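Local coordinates for penicillin-binding protein activator LpoA (Escherichia coli, PDB 6DR3) that is the amino-terminal domain of an outer-membrane lipoprotein that is essential for penicillin-binding protein 1A function and stimulates its transpeptidase activity in vitro, at residues Asn35-Ala40 with Val54-Gln59; Ile96-Leu101 with Ala107-Ala112. All blocks are in the same frame, centred on the assembly; numbering follows the deposited sequence.

Both contacts lie in the all-helical, TPR-like amino-terminal domain and follow each other along the chain. Contact 1 joins helix 30-47 to helix 50-58, its neighbour across a short turn. Contact 2 holds the loop after helix 86-93 against helix 103-117. The contact centres are 20 Å apart. Their nearest atoms are about 6 Å apart, so they do not touch. Helix 66-82 lies against both, with Leu38 and Phe57 packing on it from segments 35-40 and 54-59, and Arg108 and Ala112 from segment 107-112. The centre of contact 1 lies about 22 Å from the centre of the chain, that of contact 2 about 9 Å. Neither borders a known ligand site.

Contact 1 (Asn35-Ala40 with Val54-Gln59); sequences NWQLLA and VELFNQ
The side-chain amide of Gln37 turns its NH2 group to two backbone carbonyls of 54-59, while Leu56 CD1 sits to one side of the amide plane, 3.8 Å from Gln37 NE2. This is a helix-helix contact of the TPR-like, all-helical fold. Helix 30-47 and helix 50-58 are consecutive, and the chain between them turns sharply. Leu56 O lies on the CG side of the NH2 group and close to the amide plane, 9° out of it. The bond from Gln37 NE2 to Leu56 O is 3.0 Å, with 147° at the hydrogen. Gln59 O lies on the OE1 side and takes the other hydrogen in a longer, weak bond of 3.3 Å from Gln37 NE2. The two N-H groups thus serve one acceptor each. Leu56 O lies in the last turn of helix 50-58, and Gln59 O is on the residue just after it. With CG anti to the backbone N (chi1 -176°) and the chain extended beyond it, Gln37 reaches across to helix 50-58. Its aliphatic part passes Leu56 at a slant, with Gln37 CG 3.7 Å from Leu56 CG. The two donated bonds, one of them weak, should limit rotation of the amide. Around the pair, Met25 and Leu60 touch Gln37, and Leu22 of helix 18-25 meets Ala40. Phe57 turns away and packs on helix 66-82. The Leu56 branches divide the work: CD1 stays by the glutamine, while Leu56 CD2 reaches Ala40 CB at 3.5 Å.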
loop_
_atom_site.group_PDB
_atom_site.type_symbol
_atom_site.label_atom_id
_atom_site.label_comp_id
_atom_site.label_asym_id
_atom_site.label_seq_id
_atom_site.Cartn_x
_atom_site.Cartn_y
_atom_site.Cartn_z
ATOM N N ASN A 35 6.091 22.915 -3.328
ATOM C CA ASN A 35 6.521 21.580 -2.930
ATOM C C ASN A 35 6.282 21.350 -1.442
ATOM O O ASN A 35 5.746 20.310 -1.043
ATOM C CB ASN A 35 7.994 21.378 -3.286
ATOM C CG ASN A 35 8.228 21.326 -4.783
ATOM O OD1 ASN A 35 7.335 20.960 -5.550
ATOM N ND2 ASN A 35 9.431 21.692 -5.208
ATOM N N TRP A 36 6.677 22.313 -0.603
ATOM C CA TRP A 36 6.390 22.204 0.824
ATOM C C TRP A 36 4.890 22.122 1.069
ATOM O O TRP A 36 4.432 21.366 1.935
ATOM C CB TRP A 36 6.985 23.391 1.583
ATOM C CG TRP A 36 8.487 23.369 1.723
ATOM C CD1 TRP A 36 9.358 24.344 1.333
ATOM C CD2 TRP A 36 9.287 22.327 2.301
ATOM N NE1 TRP A 36 10.647 23.976 1.630
ATOM C CE2 TRP A 36 10.632 22.742 2.222
ATOM C CE3 TRP A 36 8.996 21.085 2.875
ATOM C CZ2 TRP A 36 11.684 21.961 2.697
ATOM C CZ3 TRP A 36 10.044 20.310 3.347
ATOM C CH2 TRP A 36 11.371 20.750 3.254
ATOM N N GLN A 37 4.107 22.892 0.310
ATOM C CA GLN A 37 2.658 22.871 0.474
ATOM C C GLN A 37 2.088 21.500 0.138
ATOM O O GLN A 37 1.233 20.979 0.864
ATOM C CB GLN A 37 2.023 23.951 -0.403
ATOM C CG GLN A 37 0.519 24.079 -0.241
ATOM C CD GLN A 37 -0.038 25.270 -0.991
ATOM O OE1 GLN A 37 0.712 26.070 -1.551
ATOM N NE2 GLN A 37 -1.359 25.395 -1.010
ATOM N N LEU A 38 2.551 20.896 -0.959
ATOM C CA LEU A 38 2.105 19.550 -1.307
ATOM C C LEU A 38 2.458 18.556 -0.209
ATOM O O LEU A 38 1.685 17.637 0.080
ATOM C CB LEU A 38 2.727 19.119 -2.634
ATOM C CG LEU A 38 2.195 19.813 -3.888
ATOM C CD1 LEU A 38 3.122 19.554 -5.062
ATOM C CD2 LEU A 38 0.783 19.339 -4.207
ATOM N N LEU A 39 3.627 18.725 0.413
ATOM C CA LEU A 39 4.034 17.818 1.481
ATOM C C LEU A 39 3.192 18.031 2.734
ATOM O O LEU A 39 2.819 17.064 3.409
ATOM C CB LEU A 39 5.518 18.008 1.784
ATOM C CG LEU A 39 6.457 17.353 0.769
ATOM C CD1 LEU A 39 7.833 18.002 0.788
ATOM C CD2 LEU A 39 6.567 15.865 1.060
ATOM N N ALA A 40 2.879 19.288 3.057
ATOM C CA ALA A 40 2.002 19.564 4.189
ATOM C C ALA A 40 0.653 18.880 4.013
ATOM O O ALA A 40 0.122 18.286 4.958
ATOM C CB ALA A 40 1.818 21.072 4.356
ATOM N N VAL A 54 -7.808 19.571 3.166
ATOM C CA VAL A 54 -8.700 20.046 2.110
ATOM C C VAL A 54 -8.436 21.518 1.817
ATOM O O VAL A 54 -8.250 21.915 0.661
ATOM C CB VAL A 54 -10.169 19.804 2.507
ATOM C CG1 VAL A 54 -11.127 20.527 1.559
ATOM C CG2 VAL A 54 -10.472 18.316 2.522
ATOM N N GLU A 55 -8.421 22.351 2.859
ATOM C CA GLU A 55 -8.265 23.786 2.651
ATOM C C GLU A 55 -6.934 24.103 1.979
ATOM O O GLU A 55 -6.881 24.875 1.015
ATOM C CB GLU A 55 -8.387 24.527 3.983
ATOM C CG GLU A 55 -8.130 26.025 3.886
ATOM C CD GLU A 55 -8.993 26.696 2.836
ATOM O OE1 GLU A 55 -10.095 26.181 2.555
ATOM O OE2 GLU A 55 -8.568 27.736 2.288
ATOM N N LEU A 56 -5.844 23.514 2.475
ATOM C CA LEU A 56 -4.542 23.762 1.867
ATOM C C LEU A 56 -4.485 23.213 0.449
ATOM O O LEU A 56 -3.814 23.789 -0.414
ATOM C CB LEU A 56 -3.437 23.149 2.728
ATOM C CG LEU A 56 -2.011 23.654 2.489
ATOM C CD1 LEU A 56 -1.906 25.164 2.708
ATOM C CD2 LEU A 56 -1.038 22.921 3.401
ATOM N N PHE A 57 -5.185 22.105 0.192
ATOM C CA PHE A 57 -5.322 21.600 -1.170
ATOM C C PHE A 57 -6.046 22.610 -2.055
ATOM O O PHE A 57 -5.675 22.812 -3.218
ATOM C CB PHE A 57 -6.061 20.259 -1.139
ATOM C CG PHE A 57 -6.305 19.649 -2.495
ATOM C CD1 PHE A 57 -7.373 20.062 -3.275
ATOM C CD2 PHE A 57 -5.487 18.638 -2.972
ATOM C CE1 PHE A 57 -7.605 19.493 -4.516
ATOM C CE2 PHE A 57 -5.718 18.062 -4.212
ATOM C CZ PHE A 57 -6.776 18.491 -4.981
ATOM N N ASN A 58 -7.079 23.266 -1.517
ATOM C CA ASN A 58 -7.824 24.259 -2.282
ATOM C C ASN A 58 -7.030 25.541 -2.499
ATOM O O ASN A 58 -7.393 26.336 -3.373
ATOM C CB ASN A 58 -9.143 24.593 -1.580
ATOM C CG ASN A 58 -10.114 23.429 -1.573
ATOM O OD1 ASN A 58 -10.002 22.510 -2.384
ATOM N ND2 ASN A 58 -11.076 23.464 -0.658
ATOM N N GLN A 59 -5.970 25.765 -1.727
ATOM C CA GLN A 59 -5.131 26.947 -1.881
ATOM C C GLN A 59 -3.917 26.696 -2.770
ATOM O O GLN A 59 -3.053 27.572 -2.877
ATOM C CB GLN A 59 -4.675 27.452 -0.510
ATOM C CG GLN A 59 -5.801 28.007 0.347
ATOM C CD GLN A 59 -5.304 28.597 1.652
ATOM O OE1 GLN A 59 -4.110 28.849 1.818
ATOM N NE2 GLN A 59 -6.220 28.819 2.588
#

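Contact 2 (Ile96-Leu101 with Ala107-Ala112); sequences ITPADL and ARYWQA
Pro98 and Tyr109 make an apolar, CH-pi contact between the loop 96-101 and helix 103-117, which follows it. The loop comes after helix 86-93, contains a short 3-10 turn at Pro98-Ala99, and doubles back over helix 103-117 of this TPR-like array. Pro98 covers one face of the tyrosine ring. Its CB is 4.2 Å from the Tyr109 ring centroid, 22° off the ring normal, and is displaced toward the rim. Pro98 CG comes closer to the phenol end, at 3.5 Å from Tyr109 CZ. Two further side chains approach the tyrosine. Ile96 CG2 is 4.2 Å from Tyr109 CD1, and Leu101 CD1 is 4.0 Å from Tyr109 CB. The tyrosine reaches the loop because its CG is anti to the backbone N (chi1 165°). Along the helix, Tyr109 CE2 lies over the centre of the Trp110 ring, 3.6 Å above its plane. Leu93 of helix 86-93 also touches Tyr109, while Trp110 packs on helix 123-132. One water spans the polar end. It accepts from Tyr109 OH at 2.7 Å and donates to Ile96 O, also at 2.7 Å. No direct hydrogen bond joins the two segments. Between them the direct contact is carbon packing on the ring, and the polar link runs through water, which gives the phenol group and the Ile96 carbonyl each a hydrogen-bond partner.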
loop_
_atom_site.group_PDB
_atom_site.type_symbol
_atom_site.label_atom_id
_atom_site.label_comp_id
_atom_site.label_asym_id
_atom_site.label_seq_id
_atom_site.Cartn_x
_atom_site.Cartn_y
_atom_site.Cartn_z
ATOM N N ILE A 96 -5.889 7.111 -13.199
ATOM C CA ILE A 96 -4.458 7.250 -12.959
ATOM C C ILE A 96 -3.743 6.043 -13.547
ATOM O O ILE A 96 -4.183 4.901 -13.373
ATOM C CB ILE A 96 -4.151 7.389 -11.454
ATOM C CG1 ILE A 96 -4.809 8.658 -10.903
ATOM C CG2 ILE A 96 -2.640 7.417 -11.215
ATOM C CD1 ILE A 96 -4.705 8.811 -9.398
ATOM N N THR A 97 -2.637 6.303 -14.245
ATOM C CA THR A 97 -1.800 5.248 -14.792
ATOM C C THR A 97 -0.643 5.002 -13.834
ATOM O O THR A 97 0.222 5.880 -13.690
ATOM C CB THR A 97 -1.279 5.633 -16.175
ATOM O OG1 THR A 97 -2.384 5.941 -17.036
ATOM C CG2 THR A 97 -0.468 4.494 -16.786
ATOM N N PRO A 98 -0.576 3.850 -13.159
ATOM C CA PRO A 98 0.485 3.661 -12.156
ATOM C C PRO A 98 1.886 3.760 -12.729
ATOM O O PRO A 98 2.817 4.130 -12.002
ATOM C CB PRO A 98 0.209 2.254 -11.605
ATOM C CG PRO A 98 -1.165 1.909 -12.047
ATOM C CD PRO A 98 -1.421 2.653 -13.304
ATOM N N ALA A 99 2.067 3.435 -14.010
ATOM C CA ALA A 99 3.403 3.453 -14.595
ATOM C C ALA A 99 4.002 4.853 -14.587
ATOM O O ALA A 99 5.228 5.001 -14.526
ATOM C CB ALA A 99 3.354 2.909 -16.022
ATOM N N ASP A 100 3.164 5.886 -14.637
ATOM C CA ASP A 100 3.629 7.263 -14.730
ATOM C C ASP A 100 3.990 7.869 -13.377
ATOM O O ASP A 100 4.206 9.083 -13.301
ATOM C CB ASP A 100 2.561 8.127 -15.407
ATOM C CG ASP A 100 2.141 7.578 -16.757
ATOM O OD1 ASP A 100 2.684 6.530 -17.167
ATOM O OD2 ASP A 100 1.269 8.193 -17.408
ATOM N N LEU A 101 4.068 7.065 -12.322
ATOM C CA LEU A 101 4.357 7.550 -10.982
ATOM C C LEU A 101 5.694 7.001 -10.499
ATOM O O LEU A 101 6.171 5.963 -10.964
ATOM C CB LEU A 101 3.248 7.147 -10.005
ATOM C CG LEU A 101 1.808 7.404 -10.455
ATOM C CD1 LEU A 101 0.826 6.904 -9.404
ATOM C CD2 LEU A 101 1.579 8.879 -10.746
ATOM N N ALA A 107 3.610 3.234 -4.381
ATOM C CA ALA A 107 3.263 2.608 -3.110
ATOM C C ALA A 107 2.011 3.240 -2.516
ATOM O O ALA A 107 1.154 2.539 -1.964
ATOM C CB ALA A 107 4.434 2.716 -2.132
ATOM N N ARG A 108 1.887 4.567 -2.622
ATOM C CA ARG A 108 0.691 5.243 -2.128
ATOM C C ARG A 108 -0.507 4.991 -3.032
ATOM O O ARG A 108 -1.642 4.906 -2.547
ATOM C CB ARG A 108 0.953 6.743 -2.003
ATOM C CG ARG A 108 1.889 7.116 -0.866
ATOM C CD ARG A 108 2.453 8.511 -1.065
ATOM N NE ARG A 108 1.402 9.517 -1.199
ATOM C CZ ARG A 108 1.578 10.720 -1.743
ATOM N NH1 ARG A 108 2.765 11.073 -2.219
ATOM N NH2 ARG A 108 0.561 11.570 -1.820
ATOM N N TYR A 109 -0.281 4.882 -4.342
ATOM C CA TYR A 109 -1.358 4.507 -5.252
ATOM C C TYR A 109 -1.972 3.174 -4.844
ATOM O O TYR A 109 -3.197 3.046 -4.732
ATOM C CB TYR A 109 -0.830 4.444 -6.688
ATOM C CG TYR A 109 -1.750 3.724 -7.648
ATOM C CD1 TYR A 109 -2.757 4.405 -8.319
ATOM C CD2 TYR A 109 -1.611 2.361 -7.884
ATOM C CE1 TYR A 109 -3.600 3.750 -9.197
ATOM C CE2 TYR A 109 -2.449 1.698 -8.757
ATOM C CZ TYR A 109 -3.444 2.396 -9.409
ATOM O OH TYR A 109 -4.277 1.738 -10.286
ATOM N N TRP A 110 -1.132 2.165 -4.611
ATOM C CA TRP A 110 -1.649 0.859 -4.217
ATOM C C TRP A 110 -2.237 0.886 -2.813
ATOM O O TRP A 110 -3.211 0.175 -2.540
ATOM C CB TRP A 110 -0.548 -0.193 -4.316
ATOM C CG TRP A 110 -0.131 -0.457 -5.729
ATOM C CD1 TRP A 110 1.058 -0.133 -6.308
ATOM C CD2 TRP A 110 -0.916 -1.086 -6.748
ATOM N NE1 TRP A 110 1.068 -0.529 -7.624
ATOM C CE2 TRP A 110 -0.134 -1.118 -7.918
ATOM C CE3 TRP A 110 -2.203 -1.631 -6.784
ATOM C CZ2 TRP A 110 -0.594 -1.672 -9.111
ATOM C CZ3 TRP A 110 -2.659 -2.182 -7.969
ATOM C CH2 TRP A 110 -1.857 -2.198 -9.115
ATOM N N GLN A 111 -1.674 1.690 -1.910
ATOM C CA GLN A 111 -2.286 1.829 -0.592
ATOM C C GLN A 111 -3.692 2.402 -0.708
ATOM O O GLN A 111 -4.598 2.001 0.034
ATOM C CB GLN A 111 -1.423 2.709 0.309
ATOM C CG GLN A 111 -1.879 2.723 1.763
ATOM C CD GLN A 111 -1.732 1.368 2.434
ATOM O OE1 GLN A 111 -0.700 0.712 2.311
ATOM N NE2 GLN A 111 -2.769 0.943 3.145
ATOM N N ALA A 112 -3.897 3.341 -1.635
ATOM C CA ALA A 112 -5.236 3.875 -1.859
ATOM C C ALA A 112 -6.182 2.788 -2.352
ATOM O O ALA A 112 -7.349 2.737 -1.945
ATOM C CB ALA A 112 -5.181 5.031 -2.857
HETATM O O HOH W 1 -5.628 2.959 -12.219
#